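Local coordinates for protein sorting nexin-21 (Mus musculus, PDB 4YMR) that binds membranes enriched in phosphatidylinositol 3-phosphate and phosphatidylinositol 4,5-bisphosphate and may take part in several stages of intracellular trafficking, at residues Leu26-Leu31 and Gln65-Pro70; Leu33-Trp38 and Ala58-Cys63. One frame throughout, in Å; residues are numbered along the deposited sequence.

Contact 1: Leu26-Leu31 and Gln65-Pro70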
loop_
_atom_site.group_PDB
_atom_site.type_symbol
_atom_site.label_atom_id
_atom_site.label_comp_id
_atom_site.label_asym_id
_atom_site.label_seq_id
_atom_site.Cartn_x
_atom_site.Cartn_y
_atom_site.Cartn_z
ATOM N N LEU A 26 -22.564 1.311 -12.658
ATOM C CA LEU A 26 -23.554 0.764 -11.743
ATOM C C LEU A 26 -23.213 1.173 -10.303
ATOM O O LEU A 26 -22.812 0.348 -9.486
ATOM C CB LEU A 26 -23.633 -0.762 -11.891
ATOM C CG LEU A 26 -24.192 -1.300 -13.218
ATOM C CD1 LEU A 26 -24.017 -2.817 -13.344
ATOM C CD2 LEU A 26 -25.658 -0.919 -13.376
ATOM N N TYR A 27 -23.386 2.454 -9.999
ATOM C CA TYR A 27 -22.933 3.009 -8.724
ATOM C C TYR A 27 -23.636 2.443 -7.494
ATOM O O TYR A 27 -22.978 2.128 -6.508
ATOM C CB TYR A 27 -22.966 4.540 -8.744
ATOM C CG TYR A 27 -22.091 5.080 -9.847
ATOM C CD1 TYR A 27 -20.715 4.905 -9.799
ATOM C CD2 TYR A 27 -22.640 5.722 -10.957
ATOM C CE1 TYR A 27 -19.902 5.365 -10.806
ATOM C CE2 TYR A 27 -21.832 6.200 -11.980
ATOM C CZ TYR A 27 -20.455 6.017 -11.900
ATOM O OH TYR A 27 -19.617 6.469 -12.906
ATOM N N ARG A 28 -24.956 2.284 -7.565
ATOM C CA ARG A 28 -25.715 1.734 -6.447
ATOM C C ARG A 28 -25.349 0.273 -6.150
ATOM O O ARG A 28 -25.222 -0.111 -4.979
ATOM C CB ARG A 28 -27.223 1.917 -6.657
ATOM C CG ARG A 28 -28.060 1.625 -5.419
ATOM C CD ARG A 28 -29.369 2.423 -5.419
ATOM N NE ARG A 28 -29.163 3.833 -5.092
ATOM C CZ ARG A 28 -28.921 4.282 -3.865
ATOM N NH1 ARG A 28 -28.852 3.436 -2.851
ATOM N NH2 ARG A 28 -28.742 5.575 -3.651
ATOM N N GLU A 29 -25.162 -0.530 -7.199
ATOM C CA GLU A 29 -24.694 -1.914 -7.035
ATOM C C GLU A 29 -23.288 -1.931 -6.435
ATOM O O GLU A 29 -23.002 -2.704 -5.525
ATOM C CB GLU A 29 -24.714 -2.672 -8.376
ATOM C CG GLU A 29 -24.986 -4.184 -8.259
ATOM C CD GLU A 29 -25.087 -4.894 -9.618
ATOM O OE1 GLU A 29 -25.460 -4.245 -10.627
ATOM O OE2 GLU A 29 -24.788 -6.110 -9.673
ATOM N N ALA A 30 -22.419 -1.059 -6.946
ATOM C CA ALA A 30 -21.026 -0.971 -6.493
ATOM C C ALA A 30 -20.902 -0.570 -5.023
ATOM O O ALA A 30 -20.045 -1.088 -4.314
ATOM C CB ALA A 30 -20.235 -0.008 -7.369
ATOM N N LEU A 31 -21.766 0.344 -4.574
ATOM C CA LEU A 31 -21.643 0.935 -3.240
ATOM C C LEU A 31 -21.630 -0.099 -2.109
ATOM O O LEU A 31 -20.739 -0.083 -1.259
ATOM C CB LEU A 31 -22.733 1.978 -2.995
ATOM C CG LEU A 31 -22.725 2.665 -1.622
ATOM C CD1 LEU A 31 -21.519 3.568 -1.477
ATOM C CD2 LEU A 31 -24.025 3.437 -1.387
ATOM N N GLN A 65 -20.934 10.223 -4.368
ATOM C CA GLN A 65 -21.122 11.442 -5.162
ATOM C C GLN A 65 -22.062 11.260 -6.333
ATOM O O GLN A 65 -22.855 12.144 -6.643
ATOM C CB GLN A 65 -19.796 11.938 -5.704
ATOM C CG GLN A 65 -19.017 12.763 -4.731
ATOM C CD GLN A 65 -17.727 13.245 -5.326
ATOM O OE1 GLN A 65 -17.699 14.242 -6.050
ATOM N NE2 GLN A 65 -16.651 12.529 -5.046
ATOM N N GLU A 66 -21.945 10.114 -6.996
ATOM C CA GLU A 66 -22.810 9.788 -8.121
ATOM C C GLU A 66 -24.272 9.580 -7.723
ATOM O O GLU A 66 -25.162 9.659 -8.593
ATOM C CB GLU A 66 -22.295 8.563 -8.894
ATOM C CG GLU A 66 -20.876 8.743 -9.480
ATOM C CD GLU A 66 -20.785 9.741 -10.648
ATOM O OE1 GLU A 66 -21.814 10.307 -11.064
ATOM O OE2 GLU A 66 -19.667 9.959 -11.163
ATOM N N LEU A 67 -24.531 9.397 -6.423
ATOM C CA LEU A 67 -25.832 8.886 -5.960
ATOM C C LEU A 67 -26.923 9.749 -5.235
ATOM O O LEU A 67 -27.941 9.179 -4.828
ATOM C CB LEU A 67 -25.619 7.626 -5.109
ATOM C CG LEU A 67 -25.297 6.353 -5.890
ATOM C CD1 LEU A 67 -25.010 5.235 -4.892
ATOM C CD2 LEU A 67 -26.424 5.980 -6.851
ATOM N N GLU A 68 -26.772 11.044 -4.993
ATOM C CA GLU A 68 -25.551 11.678 -4.677
ATOM C C GLU A 68 -25.746 11.937 -3.173
ATOM O O GLU A 68 -26.669 12.649 -2.758
ATOM C CB GLU A 68 -25.442 12.984 -5.420
ATOM C CG GLU A 68 -26.712 13.829 -5.419
ATOM C CD GLU A 68 -26.367 15.269 -5.655
ATOM O OE1 GLU A 68 -26.529 16.094 -4.722
ATOM O OE2 GLU A 68 -25.937 15.570 -6.789
ATOM N N ASP A 69 -24.952 11.270 -2.348
ATOM C CA ASP A 69 -24.858 11.626 -0.967
ATOM C C ASP A 69 -23.505 12.394 -0.898
ATOM O O ASP A 69 -22.447 11.793 -0.657
ATOM C CB ASP A 69 -24.896 10.335 -0.109
ATOM C CG ASP A 69 -25.908 9.274 -0.652
ATOM O OD1 ASP A 69 -27.073 9.633 -0.909
ATOM O OD2 ASP A 69 -25.536 8.087 -0.850
ATOM N N PRO A 70 -23.522 13.716 -1.166
ATOM C CA PRO A 70 -22.243 14.420 -1.076
ATOM C C PRO A 70 -21.708 14.449 0.366
ATOM O O PRO A 70 -20.490 14.493 0.550
ATOM C CB PRO A 70 -22.570 15.827 -1.615
ATOM C CG PRO A 70 -24.016 15.989 -1.400
ATOM C CD PRO A 70 -24.609 14.620 -1.610
#
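Glu66 lays its aliphatic arm flat over one face of the Tyr27 ring: its CG sits 3.5 Å above the ring centroid, only 5° off the normal, in a CH-pi contact. A bend at chi2 (-70°) carries the carboxylate on toward the hydroxyl end of the ring, with the two planes 13° apart. Beside this stack, Leu67 packs against the first turn of helix 27-43. Its CG lies 4.1 Å from Tyr27 CB, and its CD1 meets Leu31 CD2, also at 4.1 Å. Arg28 reaches over from the next position, its chain bent at chi3, and presents one face of the guanidinium to Leu67 CD1; Arg28 NE is 3.9 Å from Leu67 CD2. In the second shell, Lys135 of the second subunit forms a salt bridge with Glu66 OE2 and packs on Tyr27, while Thr22 of helix 12-24 touches Tyr27 within the chain. Replacing Tyr27 with an alanine would probably leave the Glu66 methylenes and Lys135 of the second subunit without the ring they pack on, and let the carboxylate arm wander more. The junction is thus mainly apolar and dispersive between its own segments, with charge pairing supplied from the partner chain.

Contact 2: Leu33-Trp38 and Ala58-Cys63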
loop_
_atom_site.group_PDB
_atom_site.type_symbol
_atom_site.label_atom_id
_atom_site.label_comp_id
_atom_site.label_asym_id
_atom_site.label_seq_id
_atom_site.Cartn_x
_atom_site.Cartn_y
_atom_site.Cartn_z
ATOM N N LEU A 33 -20.885 -3.247 -2.201
ATOM C CA LEU A 33 -19.649 -4.031 -2.262
ATOM C C LEU A 33 -18.440 -3.311 -1.640
ATOM O O LEU A 33 -17.744 -3.879 -0.795
ATOM C CB LEU A 33 -19.347 -4.446 -3.706
ATOM C CG LEU A 33 -20.408 -5.350 -4.332
ATOM C CD1 LEU A 33 -19.973 -5.834 -5.708
ATOM C CD2 LEU A 33 -20.699 -6.521 -3.405
ATOM N N TRP A 34 -18.182 -2.075 -2.063
ATOM C CA TRP A 34 -17.171 -1.257 -1.405
ATOM C C TRP A 34 -17.404 -1.170 0.116
ATOM O O TRP A 34 -16.456 -1.169 0.899
ATOM C CB TRP A 34 -17.157 0.176 -1.963
ATOM C CG TRP A 34 -16.730 0.397 -3.406
ATOM C CD1 TRP A 34 -17.487 0.958 -4.399
ATOM C CD2 TRP A 34 -15.455 0.103 -3.995
ATOM N NE1 TRP A 34 -16.772 1.025 -5.565
ATOM C CE2 TRP A 34 -15.514 0.511 -5.353
ATOM C CE3 TRP A 34 -14.259 -0.456 -3.513
ATOM C CZ2 TRP A 34 -14.439 0.377 -6.233
ATOM C CZ3 TRP A 34 -13.187 -0.592 -4.389
ATOM C CH2 TRP A 34 -13.289 -0.181 -5.738
ATOM N N ALA A 35 -18.670 -1.071 0.513
ATOM C CA ALA A 35 -19.055 -0.777 1.892
ATOM C C ALA A 35 -18.773 -1.950 2.826
ATOM O O ALA A 35 -18.281 -1.760 3.933
ATOM C CB ALA A 35 -20.530 -0.392 1.963
ATOM N N ASN A 36 -19.098 -3.156 2.375
ATOM C CA ASN A 36 -18.759 -4.369 3.106
ATOM C C ASN A 36 -17.255 -4.667 3.133
ATOM O O ASN A 36 -16.726 -5.062 4.167
ATOM C CB ASN A 36 -19.559 -5.550 2.559
ATOM C CG ASN A 36 -21.053 -5.380 2.775
ATOM O OD1 ASN A 36 -21.496 -4.934 3.842
ATOM N ND2 ASN A 36 -21.838 -5.717 1.759
ATOM N N ALA A 37 -16.573 -4.469 2.005
ATOM C CA ALA A 37 -15.118 -4.562 1.965
ATOM C C ALA A 37 -14.468 -3.591 2.952
ATOM O O ALA A 37 -13.493 -3.936 3.611
ATOM C CB ALA A 37 -14.600 -4.310 0.558
ATOM N N TRP A 38 -15.005 -2.378 3.046
ATOM C CA TRP A 38 -14.551 -1.418 4.052
ATOM C C TRP A 38 -14.699 -1.951 5.487
ATOM O O TRP A 38 -13.760 -1.900 6.273
ATOM C CB TRP A 38 -15.269 -0.073 3.919
ATOM C CG TRP A 38 -14.824 0.882 4.975
ATOM C CD1 TRP A 38 -15.536 1.289 6.068
ATOM C CD2 TRP A 38 -13.533 1.495 5.084
ATOM N NE1 TRP A 38 -14.781 2.145 6.828
ATOM C CE2 TRP A 38 -13.542 2.289 6.247
ATOM C CE3 TRP A 38 -12.367 1.467 4.302
ATOM C CZ2 TRP A 38 -12.446 3.043 6.646
ATOM C CZ3 TRP A 38 -11.281 2.218 4.695
ATOM C CH2 TRP A 38 -11.324 2.988 5.858
ATOM N N ALA A 58 -11.932 5.554 -1.907
ATOM C CA ALA A 58 -12.133 6.209 -3.191
ATOM C C ALA A 58 -13.401 5.643 -3.872
ATOM O O ALA A 58 -14.166 6.388 -4.478
ATOM C CB ALA A 58 -10.884 6.092 -4.087
ATOM N N GLY A 59 -13.622 4.335 -3.740
ATOM C CA GLY A 59 -14.786 3.689 -4.316
ATOM C C GLY A 59 -16.055 4.243 -3.708
ATOM O O GLY A 59 -16.983 4.656 -4.422
ATOM N N LEU A 60 -16.081 4.267 -2.378
ATOM C CA LEU A 60 -17.190 4.851 -1.628
ATOM C C LEU A 60 -17.458 6.322 -1.993
ATOM O O LEU A 60 -18.595 6.702 -2.262
ATOM C CB LEU A 60 -16.948 4.695 -0.125
ATOM C CG LEU A 60 -16.965 3.265 0.429
ATOM C CD1 LEU A 60 -16.624 3.258 1.909
ATOM C CD2 LEU A 60 -18.334 2.611 0.186
ATOM N N ALA A 61 -16.410 7.139 -2.011
ATOM C CA ALA A 61 -16.569 8.565 -2.275
ATOM C C ALA A 61 -17.171 8.826 -3.660
ATOM O O ALA A 61 -18.075 9.642 -3.804
ATOM C CB ALA A 61 -15.235 9.292 -2.111
ATOM N N VAL A 62 -16.677 8.107 -4.661
ATOM C CA VAL A 62 -17.197 8.193 -6.022
ATOM C C VAL A 62 -18.654 7.782 -6.135
ATOM O O VAL A 62 -19.471 8.497 -6.741
ATOM C CB VAL A 62 -16.318 7.383 -7.012
ATOM C CG1 VAL A 62 -16.992 7.257 -8.359
ATOM C CG2 VAL A 62 -14.983 8.075 -7.172
ATOM N N CYS A 63 -18.977 6.643 -5.525
ATOM C CA CYS A 63 -20.322 6.116 -5.594
ATOM C C CYS A 63 -21.282 7.020 -4.830
ATOM O O CYS A 63 -22.361 7.335 -5.325
ATOM C CB CYS A 63 -20.396 4.663 -5.102
ATOM S SG CYS A 63 -19.614 3.468 -6.199
#
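Trp34 and Gly59 meet face to backbone, the indole of one helix lying flat against the main chain of the other. Gly59 CA stands 3.5 Å from the centroid of the five-membered ring of Trp34 and 13° off its normal, a CH-pi contact made by a backbone carbon. The nearest ring atom, Trp34 CE2, is 3.4 Å from Gly59 CA. Any side chain at this glycine would point straight into the indole, so its absence is what lets the aromatic plane come down on the helix. Leu60 N lies over the same face, nearer the rim.

Cys63, one turn further along helix 52-66, approaches the indole differently. Its SG comes up at the edge, 3.8 Å from Trp34 CD1, in a sulfur-aromatic contact. Trp34 CG is anti to its carbonyl carbon (chi1 -66°), which swings the ring across to helix 52-66, and the hydrogen bond from NE1 to OG1 of Thr22 on helix 12-24 helps to hold that orientation.

Leu60 fills the angle beside the tryptophan with its two methyls divided. CD2 presses on Trp34 CB at 3.5 Å and also touches Ala35, whereas CD1 reaches Trp38 CB at 4.1 Å. The Trp38 ring leads away from 58-63 and packs on Pro53, Thr56 and Leu57 earlier in the same helix, and on Lys79 of helix 70-85.

The short helix segments run roughly antiparallel, 146° between directions, with axes 9.2 Å apart at closest approach. With helix 12-24 behind Trp34 and helix 70-85 touching Leu60, this close pairing of successive helices is the antiparallel packing of the TPR (PXB) domain of this sorting nexin, domain-swapped in this crystal structure.

How the contacts relate
Both contacts join helix 27-43 to helix 52-66, contact 1 where the first begins and the second ends, contact 2 further into the pair. Their centres are about 9 Å apart, and the two touch directly: Leu31 CD1 of contact 1 lies 3.7 Å from Leu60 CD2 of contact 2, and Ala30 CB is likewise 3.7 Å from Cys63 SG. Together they illustrate how one helix pair can be buried in its middle yet finish at the surface, where an aromatic ring and an aliphatic arm stack beside a charged group. The second subunit touches both: its Lys135, already met at contact 1, also packs on Val62 within 58-63, while its Leu138 packs on Trp34.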